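Local coordinates for sugar ABC transporter substrate-binding protein, BlMnBP1 (Bifidobacterium animalis subsp. lactis ATCC 27673, PDB 6I5R) that binds manno-oligosaccharides such as mannobiose and probably hands them to an ABC transporter for uptake into the cell, at residues 97-102 / 327-332; 250-255 / 416-421; 323-328 / 335-340. All blocks are in the same frame, centred on the assembly; numbering follows the deposited sequence.

Interaction 1: residues 97-102 / 327-332; sequences SWDIMM and KNISKE
Ile329 meets the 97-102 segment through two methyls, and both are set against oxygen atoms. Its CD1 lies 3.1 Å from OD1 of Asp99, a tight van der Waals approach, and its CG2 is 3.4 Å from that same OD1. CG2 also rests 3.5 Å from the backbone O of Trp98, so the isoleucine fits into the corner formed by this carbonyl and the carboxylate next to it. The torsions explain the double touch: with chi1 at 73°, CG1 sits between the backbone N and the carbonyl carbon, and an extended chi2 (-170°) carries CD1 on to OD1, while CG2 touches it from the other branch. An alanine here would lack CG1, CG2 and CD1 and is likely to open a gap beside OD1 of Asp99 and the Trp98 carbonyl.

No hydrogen bond joins the two segments; several polar atoms here find partners outside them. OD2 of Asp99 accepts from the backbone N of Thr41, which fixes the rotation of the carboxylate while OD1 faces the isoleucine. The carbonyl O of Trp98 accepts from ND2 of Asn326. Further along, Ser330 occupies the N-cap of helix 331-346, its OG accepting from the backbone N of Lys333.

Within 97-102, Met101 packs on the indole: its CE stands 3.6 Å above the ring plane of Trp98, over its centre.

The contact thus ties the lead-in to strand 100-102 to the turn ahead of helix 331-346. In this lobe's sheet strand 38-44 runs parallel to strand 100-102 and strand 314-325 antiparallel to it, as in the periplasmic-binding-protein fold; helix 83-93 packs against Trp98 and Met101, while helix 331-346 reaches Asp99 and Ile100.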
ATOM      1  N   SER A  97       6.110 -22.657  10.471  1.00 16.39           N
ATOM      2  CA  SER A  97       5.860 -21.867  11.679  1.00 19.24           C
ATOM      3  C   SER A  97       4.812 -20.786  11.508  1.00 22.91           C
ATOM      4  O   SER A  97       4.579 -20.023  12.441  1.00 21.05           O
ATOM      5  CB  SER A  97       7.144 -21.192  12.128  1.00 24.30           C
ATOM      6  OG  SER A  97       7.554 -20.248  11.160  1.00 17.80           O
ATOM      7  N   TRP A  98       4.257 -20.636  10.321  1.00 16.39           N
ATOM      8  CA  TRP A  98       3.213 -19.661  10.050  1.00 20.64           C
ATOM      9  C   TRP A  98       2.265 -20.349   9.091  1.00 16.39           C
ATOM     10  O   TRP A  98       2.658 -21.262   8.374  1.00 16.39           O
ATOM     11  CB  TRP A  98       3.772 -18.359   9.448  1.00 16.39           C
ATOM     12  CG  TRP A  98       4.512 -18.598   8.183  1.00 16.39           C
ATOM     13  CD1 TRP A  98       5.807 -19.026   8.051  1.00 20.58           C
ATOM     14  CD2 TRP A  98       4.007 -18.444   6.847  1.00 18.49           C
ATOM     15  NE1 TRP A  98       6.131 -19.149   6.718  1.00 16.39           N
ATOM     16  CE2 TRP A  98       5.040 -18.814   5.962  1.00 16.39           C
ATOM     17  CE3 TRP A  98       2.785 -18.037   6.321  1.00 16.39           C
ATOM     18  CZ2 TRP A  98       4.887 -18.782   4.590  1.00 16.39           C
ATOM     19  CZ3 TRP A  98       2.635 -18.000   4.949  1.00 18.55           C
ATOM     20  CH2 TRP A  98       3.685 -18.373   4.100  1.00 17.70           C
ATOM     21  N   ASP A  99       1.028 -19.927   9.090  1.00 16.39           N
ATOM     22  CA  ASP A  99       0.037 -20.502   8.194  1.00 16.39           C
ATOM     23  C   ASP A  99      -0.501 -19.501   7.195  1.00 16.39           C
ATOM     24  O   ASP A  99      -0.683 -19.848   6.026  1.00 16.39           O
ATOM     25  CB  ASP A  99      -1.110 -21.072   9.021  1.00 17.59           C
ATOM     26  CG  ASP A  99      -0.645 -22.227   9.909  1.00 23.52           C
ATOM     27  OD1 ASP A  99      -0.392 -23.331   9.363  1.00 25.87           O
ATOM     28  OD2 ASP A  99      -0.491 -22.017  11.133  1.00 23.95           O
ATOM     29  N   ILE A 100      -0.760 -18.284   7.647  1.00 16.39           N
ATOM     30  CA  ILE A 100      -1.103 -17.152   6.794  1.00 16.39           C
ATOM     31  C   ILE A 100      -0.176 -16.003   7.155  1.00 19.69           C
ATOM     32  O   ILE A 100       0.016 -15.727   8.341  1.00 16.39           O
ATOM     33  CB  ILE A 100      -2.550 -16.676   7.003  1.00 19.72           C
ATOM     34  CG1 ILE A 100      -3.566 -17.749   6.695  1.00 20.70           C
ATOM     35  CG2 ILE A 100      -2.824 -15.408   6.148  1.00 18.49           C
ATOM     36  CD1 ILE A 100      -4.871 -17.457   7.392  1.00 16.91           C
ATOM     37  N   MET A 101       0.353 -15.305   6.143  1.00 16.39           N
ATOM     38  CA  MET A 101       0.999 -14.015   6.357  1.00 16.39           C
ATOM     39  C   MET A 101       0.520 -13.033   5.292  1.00 17.10           C
ATOM     40  O   MET A 101      -0.061 -13.420   4.270  1.00 16.39           O
ATOM     41  CB  MET A 101       2.535 -14.093   6.319  1.00 16.39           C
ATOM     42  CG  MET A 101       3.111 -14.402   4.979  1.00 16.39           C
ATOM     43  SD  MET A 101       4.873 -14.007   4.829  1.00 16.42           S
ATOM     44  CE  MET A 101       5.543 -15.134   6.092  1.00 16.39           C
ATOM     45  N   MET A 102       0.761 -11.747   5.538  1.00 16.39           N
ATOM     46  CA  MET A 102       0.588 -10.762   4.477  1.00 16.39           C
ATOM     47  C   MET A 102       1.854 -10.826   3.623  1.00 18.65           C
ATOM     48  O   MET A 102       2.975 -10.726   4.143  1.00 16.39           O
ATOM     49  CB  MET A 102       0.342  -9.361   5.046  1.00 16.39           C
ATOM     50  CG  MET A 102      -0.726  -9.314   6.111  1.00 16.84           C
ATOM     51  SD  MET A 102      -2.274 -10.212   5.790  1.00 16.39           S
ATOM     52  CE  MET A 102      -3.034  -9.244   4.465  1.00 16.39           C
ATOM     53  N   LYS A 327       2.681 -22.907   1.692  1.00 16.39           N
ATOM     54  CA  LYS A 327       2.544 -24.189   1.050  1.00 16.39           C
ATOM     55  C   LYS A 327       3.128 -25.341   1.877  1.00 20.83           C
ATOM     56  O   LYS A 327       2.835 -26.478   1.620  1.00 16.39           O
ATOM     57  CB  LYS A 327       3.214 -24.183  -0.310  1.00 17.32           C
ATOM     58  CG  LYS A 327       4.629 -23.769  -0.249  1.00 24.01           C
ATOM     59  CD  LYS A 327       5.475 -24.843   0.333  1.00 27.90           C
ATOM     60  CE  LYS A 327       6.866 -24.816  -0.219  1.00 27.80           C
ATOM     61  NZ  LYS A 327       7.370 -26.204  -0.394  1.00 16.39           N
ATOM     62  N   ASN A 328       3.953 -25.031   2.861  1.00 16.39           N
ATOM     63  CA  ASN A 328       4.601 -26.094   3.628  1.00 21.40           C
ATOM     64  C   ASN A 328       3.677 -26.755   4.641  1.00 18.60           C
ATOM     65  O   ASN A 328       4.036 -27.794   5.209  1.00 18.17           O
ATOM     66  CB  ASN A 328       5.807 -25.548   4.383  1.00 17.11           C
ATOM     67  CG  ASN A 328       6.924 -25.114   3.472  1.00 16.39           C
ATOM     68  OD1 ASN A 328       7.112 -25.672   2.412  1.00 17.44           O
ATOM     69  ND2 ASN A 328       7.710 -24.148   3.916  1.00 17.86           N
ATOM     70  N   ILE A 329       2.526 -26.170   4.930  1.00 20.93           N
ATOM     71  CA  ILE A 329       1.732 -26.688   6.031  1.00 16.39           C
ATOM     72  C   ILE A 329       0.817 -27.815   5.560  1.00 20.26           C
ATOM     73  O   ILE A 329       0.654 -28.050   4.355  1.00 19.81           O
ATOM     74  CB  ILE A 329       0.927 -25.568   6.718  1.00 23.85           C
ATOM     75  CG1 ILE A 329      -0.249 -25.121   5.832  1.00 16.90           C
ATOM     76  CG2 ILE A 329       1.848 -24.406   7.093  1.00 16.39           C
ATOM     77  CD1 ILE A 329      -0.930 -23.890   6.322  1.00 19.38           C
ATOM     78  N   SER A 330       0.225 -28.514   6.523  1.00 16.46           N
ATOM     79  CA  SER A 330      -0.595 -29.698   6.253  1.00 22.72           C
ATOM     80  C   SER A 330      -1.823 -29.324   5.431  1.00 25.58           C
ATOM     81  O   SER A 330      -2.219 -28.157   5.370  1.00 17.11           O
ATOM     82  CB  SER A 330      -1.038 -30.340   7.570  1.00 16.77           C
ATOM     83  OG  SER A 330      -2.018 -29.548   8.232  1.00 18.75           O
ATOM     84  N   LYS A 331      -2.437 -30.338   4.790  1.00 22.73           N
ATOM     85  CA  LYS A 331      -3.650 -30.058   4.024  1.00 19.14           C
ATOM     86  C   LYS A 331      -4.730 -29.462   4.931  1.00 18.09           C
ATOM     87  O   LYS A 331      -5.432 -28.520   4.533  1.00 20.46           O
ATOM     88  CB  LYS A 331      -4.180 -31.310   3.304  1.00 21.22           C
ATOM     89  CG  LYS A 331      -4.642 -32.455   4.200  1.00 26.47           C
ATOM     90  CD  LYS A 331      -5.678 -33.389   3.531  1.00 27.24           C
ATOM     91  CE  LYS A 331      -5.484 -34.866   3.965  1.00 30.13           C
ATOM     92  NZ  LYS A 331      -5.099 -35.113   5.417  1.00 31.04           N
ATOM     93  N   GLU A 332      -4.821 -29.940   6.175  1.00 17.96           N
ATOM     94  CA  GLU A 332      -5.829 -29.432   7.097  1.00 16.39           C
ATOM     95  C   GLU A 332      -5.624 -27.945   7.344  1.00 21.31           C
ATOM     96  O   GLU A 332      -6.572 -27.159   7.257  1.00 18.71           O
ATOM     97  CB  GLU A 332      -5.787 -30.226   8.414  1.00 20.70           C
ATOM     98  CG  GLU A 332      -6.901 -29.903   9.412  1.00 24.30           C
ATOM     99  CD  GLU A 332      -6.920 -30.847  10.628  1.00 26.01           C
ATOM    100  OE1 GLU A 332      -5.815 -31.263  11.106  1.00 32.85           O
ATOM    101  OE2 GLU A 332      -8.052 -31.210  11.108  1.00 39.37           O
TER

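Interaction 2: residues 250-255 / 416-421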
ATOM      1  N   ALA A 250       9.633  19.798  -0.837  1.00 16.39           N
ATOM      2  CA  ALA A 250       9.035  20.066   0.465  1.00 16.39           C
ATOM      3  C   ALA A 250      10.096  20.090   1.557  1.00 20.49           C
ATOM      4  O   ALA A 250      10.028  20.909   2.480  1.00 16.39           O
ATOM      5  CB  ALA A 250       7.980  19.007   0.780  1.00 16.39           C
ATOM      6  N   VAL A 251      11.079  19.183   1.478  1.00 16.39           N
ATOM      7  CA  VAL A 251      12.166  19.164   2.457  1.00 16.39           C
ATOM      8  C   VAL A 251      13.122  20.332   2.229  1.00 18.81           C
ATOM      9  O   VAL A 251      13.556  21.003   3.174  1.00 16.39           O
ATOM     10  CB  VAL A 251      12.915  17.821   2.386  1.00 18.78           C
ATOM     11  CG1 VAL A 251      14.115  17.805   3.337  1.00 17.33           C
ATOM     12  CG2 VAL A 251      11.954  16.666   2.703  1.00 16.39           C
ATOM     13  N   ALA A 252      13.506  20.556   0.976  1.00 16.39           N
ATOM     14  CA  ALA A 252      14.483  21.595   0.682  1.00 18.74           C
ATOM     15  C   ALA A 252      13.933  22.976   1.005  1.00 20.41           C
ATOM     16  O   ALA A 252      14.690  23.856   1.433  1.00 21.72           O
ATOM     17  CB  ALA A 252      14.902  21.521  -0.786  1.00 20.11           C
ATOM     18  N   ASN A 253      12.629  23.181   0.798  1.00 18.13           N
ATOM     19  CA  ASN A 253      11.947  24.442   1.093  1.00 17.69           C
ATOM     20  C   ASN A 253      11.731  24.663   2.585  1.00 21.43           C
ATOM     21  O   ASN A 253      11.244  25.739   2.976  1.00 16.74           O
ATOM     22  CB  ASN A 253      10.592  24.482   0.365  1.00 24.52           C
ATOM     23  CG  ASN A 253      10.732  24.701  -1.148  1.00 23.40           C
ATOM     24  OD1 ASN A 253      11.731  25.246  -1.603  1.00 30.24           O
ATOM     25  ND2 ASN A 253       9.733  24.239  -1.932  1.00 25.05           N
ATOM     26  N   GLY A 254      12.095  23.696   3.418  1.00 16.39           N
ATOM     27  CA  GLY A 254      11.895  23.818   4.848  1.00 18.46           C
ATOM     28  C   GLY A 254      10.459  23.648   5.272  1.00 20.32           C
ATOM     29  O   GLY A 254      10.037  24.248   6.268  1.00 16.39           O
ATOM     30  N   TYR A 255       9.684  22.865   4.523  1.00 16.39           N
ATOM     31  CA  TYR A 255       8.276  22.653   4.821  1.00 16.39           C
ATOM     32  C   TYR A 255       8.010  21.311   5.496  1.00 18.18           C
ATOM     33  O   TYR A 255       6.850  20.885   5.537  1.00 16.39           O
ATOM     34  CB  TYR A 255       7.426  22.713   3.552  1.00 16.39           C
ATOM     35  CG  TYR A 255       7.521  23.997   2.762  1.00 17.84           C
ATOM     36  CD1 TYR A 255       7.880  25.186   3.368  1.00 16.39           C
ATOM     37  CD2 TYR A 255       7.269  24.011   1.403  1.00 19.56           C
ATOM     38  CE1 TYR A 255       7.998  26.358   2.646  1.00 17.18           C
ATOM     39  CE2 TYR A 255       7.366  25.183   0.676  1.00 20.62           C
ATOM     40  CZ  TYR A 255       7.741  26.359   1.312  1.00 19.37           C
ATOM     41  OH  TYR A 255       7.876  27.561   0.637  1.00 16.46           O
ATOM     42  N   VAL A 416      17.496  13.053   2.826  1.00 16.39           N
ATOM     43  CA  VAL A 416      18.826  13.406   3.307  1.00 16.39           C
ATOM     44  C   VAL A 416      19.471  14.395   2.349  1.00 16.39           C
ATOM     45  O   VAL A 416      20.061  15.393   2.767  1.00 20.21           O
ATOM     46  CB  VAL A 416      19.708  12.151   3.458  1.00 20.14           C
ATOM     47  CG1 VAL A 416      21.116  12.565   3.697  1.00 17.85           C
ATOM     48  CG2 VAL A 416      19.239  11.261   4.577  1.00 16.39           C
ATOM     49  N   ASP A 417      19.404  14.098   1.042  1.00 16.39           N
ATOM     50  CA  ASP A 417      20.104  14.911   0.048  1.00 16.39           C
ATOM     51  C   ASP A 417      19.478  16.290  -0.045  1.00 16.39           C
ATOM     52  O   ASP A 417      20.188  17.305  -0.157  1.00 17.30           O
ATOM     53  CB  ASP A 417      20.096  14.216  -1.329  1.00 19.71           C
ATOM     54  CG  ASP A 417      20.966  12.991  -1.373  1.00 17.62           C
ATOM     55  OD1 ASP A 417      21.540  12.656  -0.328  1.00 20.28           O
ATOM     56  OD2 ASP A 417      21.047  12.337  -2.430  1.00 16.39           O
ATOM     57  N   ALA A 418      18.148  16.351   0.058  1.00 16.39           N
ATOM     58  CA  ALA A 418      17.457  17.622  -0.034  1.00 16.39           C
ATOM     59  C   ALA A 418      17.719  18.472   1.201  1.00 16.39           C
ATOM     60  O   ALA A 418      17.906  19.688   1.085  1.00 16.64           O
ATOM     61  CB  ALA A 418      15.964  17.376  -0.237  1.00 18.28           C
ATOM     62  N   ALA A 419      17.787  17.841   2.380  1.00 18.67           N
ATOM     63  CA  ALA A 419      18.013  18.590   3.612  1.00 18.75           C
ATOM     64  C   ALA A 419      19.446  19.092   3.714  1.00 20.27           C
ATOM     65  O   ALA A 419      19.686  20.177   4.263  1.00 22.45           O
ATOM     66  CB  ALA A 419      17.693  17.726   4.813  1.00 21.88           C
ATOM     67  N   ASN A 420      20.416  18.321   3.222  1.00 21.05           N
ATOM     68  CA  ASN A 420      21.812  18.743   3.311  1.00 21.38           C
ATOM     69  C   ASN A 420      22.336  19.369   2.024  1.00 21.25           C
ATOM     70  O   ASN A 420      23.514  19.742   1.970  1.00 20.46           O
ATOM     71  CB  ASN A 420      22.709  17.554   3.729  1.00 23.57           C
ATOM     72  CG  ASN A 420      22.410  17.068   5.152  1.00 24.85           C
ATOM     73  OD1 ASN A 420      22.908  17.616   6.167  1.00 27.96           O
ATOM     74  ND2 ASN A 420      21.593  16.027   5.236  1.00 26.98           N
ATOM     75  N   ARG A 421      21.493  19.496   1.000  1.00 16.39           N
ATOM     76  CA  ARG A 421      21.849  20.149  -0.268  1.00 21.96           C
ATOM     77  C   ARG A 421      23.053  19.478  -0.934  1.00 22.29           C
ATOM     78  O   ARG A 421      23.891  20.133  -1.554  1.00 27.68           O
ATOM     79  CB  ARG A 421      22.103  21.653  -0.065  1.00 22.57           C
ATOM     80  CG  ARG A 421      20.903  22.443   0.490  1.00 22.40           C
ATOM     81  CD  ARG A 421      21.185  23.932   0.808  1.00 24.56           C
ATOM     82  NE  ARG A 421      21.553  24.120   2.209  1.00 33.57           N
ATOM     83  CZ  ARG A 421      20.708  24.420   3.198  1.00 26.23           C
ATOM     84  NH1 ARG A 421      19.398  24.616   2.988  1.00 26.87           N
ATOM     85  NH2 ARG A 421      21.193  24.541   4.416  1.00 37.93           N
TER
HETATM   86  O   HOH W   1      17.801  23.717   1.423  1.00 37.25           O
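Ala252 and Ala418 bring their backbones together at a CA-CA distance of 5.0 Å, close packing of two helix ends that small side chains make possible. Helix 239-252 supplies its last turn and helix 409-420 its own C-terminal turn, a helix-helix contact built on alanines.

Val251 supplies the one larger side chain of the interface. Its CB sits 4.0 Å from CB of Ala418, and CG1, placed anti to the backbone N (chi1 176°), runs on to within 3.9 Å of CB of Ala419. The valine therefore straddles two successive alanines of the facing helix. Ala252 comes in alongside, its CA 3.9 Å from the carbonyl O of Ala418, with the two methyls a little farther apart. All of this is apolar packing, and no direct hydrogen bond crosses it. A water donates to O of Ala252 and lies near Arg421, but its approach to the guanidinium is too short to be trusted as modelled.

Both helices finish just beyond the contact. Gly254, with positive phi, closes the first in a Schellman motif: Tyr255 N bonds to O of Ala250 at 2.8 Å, and Gly254 N bonds to O of Val251. Tyr255 then turns to helix 171-184, which adds a third helix to the packing. In the second helix, Asp417 forms a salt bridge with Arg423. The carbonyl O of Val416 is gripped twice from opposite faces of its plane, by the backbone N of Asn420 and by the amide of that same residue, ND2 to O 3.0 Å with an N-H...O angle of 159°.

Interaction 3: residues 323-328 / 335-340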
ATOM      1  N   TYR A 323      -3.261 -11.561   1.690  1.00 16.95           N
ATOM      2  CA  TYR A 323      -3.109 -12.812   2.422  1.00 16.39           C
ATOM      3  C   TYR A 323      -2.494 -13.901   1.553  1.00 19.34           C
ATOM      4  O   TYR A 323      -2.977 -14.162   0.446  1.00 18.51           O
ATOM      5  CB  TYR A 323      -4.444 -13.324   2.900  1.00 16.39           C
ATOM      6  CG  TYR A 323      -5.321 -12.373   3.647  1.00 16.39           C
ATOM      7  CD1 TYR A 323      -5.111 -12.123   4.992  1.00 18.43           C
ATOM      8  CD2 TYR A 323      -6.364 -11.733   3.015  1.00 16.77           C
ATOM      9  CE1 TYR A 323      -5.910 -11.278   5.679  1.00 17.41           C
ATOM     10  CE2 TYR A 323      -7.190 -10.890   3.698  1.00 16.39           C
ATOM     11  CZ  TYR A 323      -6.953 -10.650   5.023  1.00 18.73           C
ATOM     12  OH  TYR A 323      -7.771  -9.821   5.697  1.00 16.39           O
ATOM     13  N   GLY A 324      -1.454 -14.557   2.073  1.00 16.39           N
ATOM     14  CA  GLY A 324      -0.895 -15.729   1.437  1.00 18.98           C
ATOM     15  C   GLY A 324      -0.775 -16.857   2.440  1.00 18.96           C
ATOM     16  O   GLY A 324      -0.581 -16.632   3.634  1.00 16.39           O
ATOM     17  N   ILE A 325      -0.908 -18.080   1.928  1.00 16.39           N
ATOM     18  CA  ILE A 325      -0.951 -19.301   2.729  1.00 18.27           C
ATOM     19  C   ILE A 325       0.308 -20.115   2.464  1.00 18.08           C
ATOM     20  O   ILE A 325       0.714 -20.302   1.311  1.00 16.39           O
ATOM     21  CB  ILE A 325      -2.206 -20.140   2.418  1.00 19.57           C
ATOM     22  CG1 ILE A 325      -3.465 -19.347   2.781  1.00 22.81           C
ATOM     23  CG2 ILE A 325      -2.203 -21.439   3.188  1.00 16.39           C
ATOM     24  CD1 ILE A 325      -4.725 -19.885   2.206  1.00 16.39           C
ATOM     25  N   ASN A 326       0.896 -20.629   3.544  1.00 16.39           N
ATOM     26  CA  ASN A 326       2.168 -21.350   3.498  1.00 19.32           C
ATOM     27  C   ASN A 326       2.003 -22.704   2.799  1.00 20.15           C
ATOM     28  O   ASN A 326       1.274 -23.573   3.293  1.00 16.39           O
ATOM     29  CB  ASN A 326       2.663 -21.531   4.939  1.00 16.39           C
ATOM     30  CG  ASN A 326       4.074 -22.066   5.038  1.00 18.31           C
ATOM     31  OD1 ASN A 326       4.679 -22.456   4.057  1.00 16.39           O
ATOM     32  ND2 ASN A 326       4.596 -22.105   6.269  1.00 16.39           N
ATOM     33  N   LYS A 327       2.681 -22.907   1.692  1.00 16.39           N
ATOM     34  CA  LYS A 327       2.544 -24.189   1.050  1.00 16.39           C
ATOM     35  C   LYS A 327       3.128 -25.341   1.877  1.00 20.83           C
ATOM     36  O   LYS A 327       2.835 -26.478   1.620  1.00 16.39           O
ATOM     37  CB  LYS A 327       3.214 -24.183  -0.310  1.00 17.32           C
ATOM     38  CG  LYS A 327       4.629 -23.769  -0.249  1.00 24.01           C
ATOM     39  CD  LYS A 327       5.475 -24.843   0.333  1.00 27.90           C
ATOM     40  CE  LYS A 327       6.866 -24.816  -0.219  1.00 27.80           C
ATOM     41  NZ  LYS A 327       7.370 -26.204  -0.394  1.00 16.39           N
ATOM     42  N   ASN A 328       3.953 -25.031   2.861  1.00 16.39           N
ATOM     43  CA  ASN A 328       4.601 -26.094   3.628  1.00 21.40           C
ATOM     44  C   ASN A 328       3.677 -26.755   4.641  1.00 18.60           C
ATOM     45  O   ASN A 328       4.036 -27.794   5.209  1.00 18.17           O
ATOM     46  CB  ASN A 328       5.807 -25.548   4.383  1.00 17.11           C
ATOM     47  CG  ASN A 328       6.924 -25.114   3.472  1.00 16.39           C
ATOM     48  OD1 ASN A 328       7.112 -25.672   2.412  1.00 17.44           O
ATOM     49  ND2 ASN A 328       7.710 -24.148   3.916  1.00 17.86           N
ATOM     50  N   GLU A 335      -6.407 -25.735   4.351  1.00 17.42           N
ATOM     51  CA  GLU A 335      -7.832 -25.510   4.156  1.00 21.58           C
ATOM     52  C   GLU A 335      -8.394 -24.604   5.242  1.00 20.83           C
ATOM     53  O   GLU A 335      -9.157 -23.669   4.952  1.00 16.39           O
ATOM     54  CB  GLU A 335      -8.570 -26.854   4.133  1.00 20.62           C
ATOM     55  CG  GLU A 335     -10.009 -26.720   3.681  1.00 20.15           C
ATOM     56  CD  GLU A 335     -10.789 -28.011   3.800  1.00 23.06           C
ATOM     57  OE1 GLU A 335     -10.154 -29.100   3.801  1.00 21.58           O
ATOM     58  OE2 GLU A 335     -12.037 -27.918   3.862  1.00 22.49           O
ATOM     59  N   ALA A 336      -7.986 -24.820   6.494  1.00 16.39           N
ATOM     60  CA  ALA A 336      -8.409 -23.923   7.560  1.00 20.32           C
ATOM     61  C   ALA A 336      -8.011 -22.488   7.239  1.00 16.43           C
ATOM     62  O   ALA A 336      -8.792 -21.559   7.438  1.00 16.39           O
ATOM     63  CB  ALA A 336      -7.805 -24.347   8.891  1.00 19.49           C
ATOM     64  N   SER A 337      -6.803 -22.307   6.712  1.00 16.39           N
ATOM     65  CA  SER A 337      -6.311 -20.960   6.427  1.00 18.49           C
ATOM     66  C   SER A 337      -7.093 -20.327   5.286  1.00 20.36           C
ATOM     67  O   SER A 337      -7.356 -19.121   5.303  1.00 16.39           O
ATOM     68  CB  SER A 337      -4.822 -21.015   6.085  1.00 20.11           C
ATOM     69  OG  SER A 337      -4.029 -21.401   7.197  1.00 16.39           O
ATOM     70  N   MET A 338      -7.455 -21.127   4.273  1.00 16.39           N
ATOM     71  CA  MET A 338      -8.174 -20.584   3.121  1.00 20.03           C
ATOM     72  C   MET A 338      -9.608 -20.235   3.496  1.00 18.40           C
ATOM     73  O   MET A 338     -10.171 -19.249   2.987  1.00 18.10           O
ATOM     74  CB  MET A 338      -8.134 -21.574   1.949  1.00 18.18           C
ATOM     75  CG  MET A 338      -8.645 -20.983   0.655  1.00 21.55           C
ATOM     76  SD  MET A 338      -8.434 -22.048  -0.810  1.00 16.80           S
ATOM     77  CE  MET A 338      -6.697 -22.492  -0.784  1.00 21.78           C
ATOM     78  N   ILE A 339     -10.196 -21.016   4.406  1.00 16.39           N
ATOM     79  CA  ILE A 339     -11.487 -20.653   4.984  1.00 16.96           C
ATOM     80  C   ILE A 339     -11.398 -19.315   5.712  1.00 16.39           C
ATOM     81  O   ILE A 339     -12.232 -18.432   5.511  1.00 16.39           O
ATOM     82  CB  ILE A 339     -11.978 -21.772   5.917  1.00 18.25           C
ATOM     83  CG1 ILE A 339     -12.209 -23.035   5.089  1.00 19.21           C
ATOM     84  CG2 ILE A 339     -13.223 -21.340   6.664  1.00 17.25           C
ATOM     85  CD1 ILE A 339     -12.577 -24.279   5.897  1.00 20.29           C
ATOM     86  N   PHE A 340     -10.379 -19.130   6.564  1.00 16.39           N
ATOM     87  CA  PHE A 340     -10.257 -17.865   7.279  1.00 16.39           C
ATOM     88  C   PHE A 340     -10.036 -16.692   6.319  1.00 18.52           C
ATOM     89  O   PHE A 340     -10.596 -15.611   6.512  1.00 16.39           O
ATOM     90  CB  PHE A 340      -9.119 -17.944   8.310  1.00 16.96           C
ATOM     91  CG  PHE A 340      -8.935 -16.666   9.076  1.00 18.10           C
ATOM     92  CD1 PHE A 340      -9.879 -16.272  10.009  1.00 16.39           C
ATOM     93  CD2 PHE A 340      -7.846 -15.854   8.842  1.00 17.55           C
ATOM     94  CE1 PHE A 340      -9.755 -15.083  10.682  1.00 20.36           C
ATOM     95  CE2 PHE A 340      -7.708 -14.648   9.530  1.00 18.89           C
ATOM     96  CZ  PHE A 340      -8.660 -14.277  10.454  1.00 21.77           C
TER
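Ile325 packs end-on against the helix backbone at Met338, its CD1 3.6 Å from CA of Met338 and 3.8 Å from CB of Met338. Nearer its root, CG2 lies 3.9 Å from CB of Ser337, and CG1 is just as close, so the serine's CB touches both branches. With chi1 at -63°, CG1 is anti to the carbonyl carbon, and CD1 continues along it to the helix.

Ser337 turns its CB to the isoleucine, while OG, with chi1 at -67°, bonds back to the carbonyl O of Lys333, one turn earlier in the helix. Met338 carries on past the contact to touch Ile27.

Asn326 makes an Asx turn: its OD1 takes the backbone N-H of Asn328 at 2.9 Å, with the donor well above the carbonyl plane. Farther along the helix, Phe340 makes edge-to-face contacts with Phe42 and Phe66.

This is a strand-turn-helix unit in which helix 331-346 folds back over the strand preceding it. The strand order 73-79, 38-44, 100-102, 314-325, with the last antiparallel to its neighbour, is consistent with the type II periplasmic-binding-protein fold.

Overall arrangement
Interactions 1 and 3 are neighbours, their centres about 6 Å apart. They share Lys327 and Asn328, both use helix 331-346, and their strands 100-102 and 314-325 pair in the same sheet, where Met101 O and Gly324 N probably hydrogen-bond. Interaction 2 lies across the chain's centre, its own centre about 45 Å from each of the others. Along the sequence, 97-102 comes first, then 250-255, then 323-328, overlapping 327-332, then 335-340, and finally 416-421, so interactions 1 and 2 interleave. The chain thus passes between the two sides repeatedly. Strand 314-325 also carries Asp320 and Tyr321 of the mannobiose pocket, linking the sheet of interactions 1 and 3 to the sugar site.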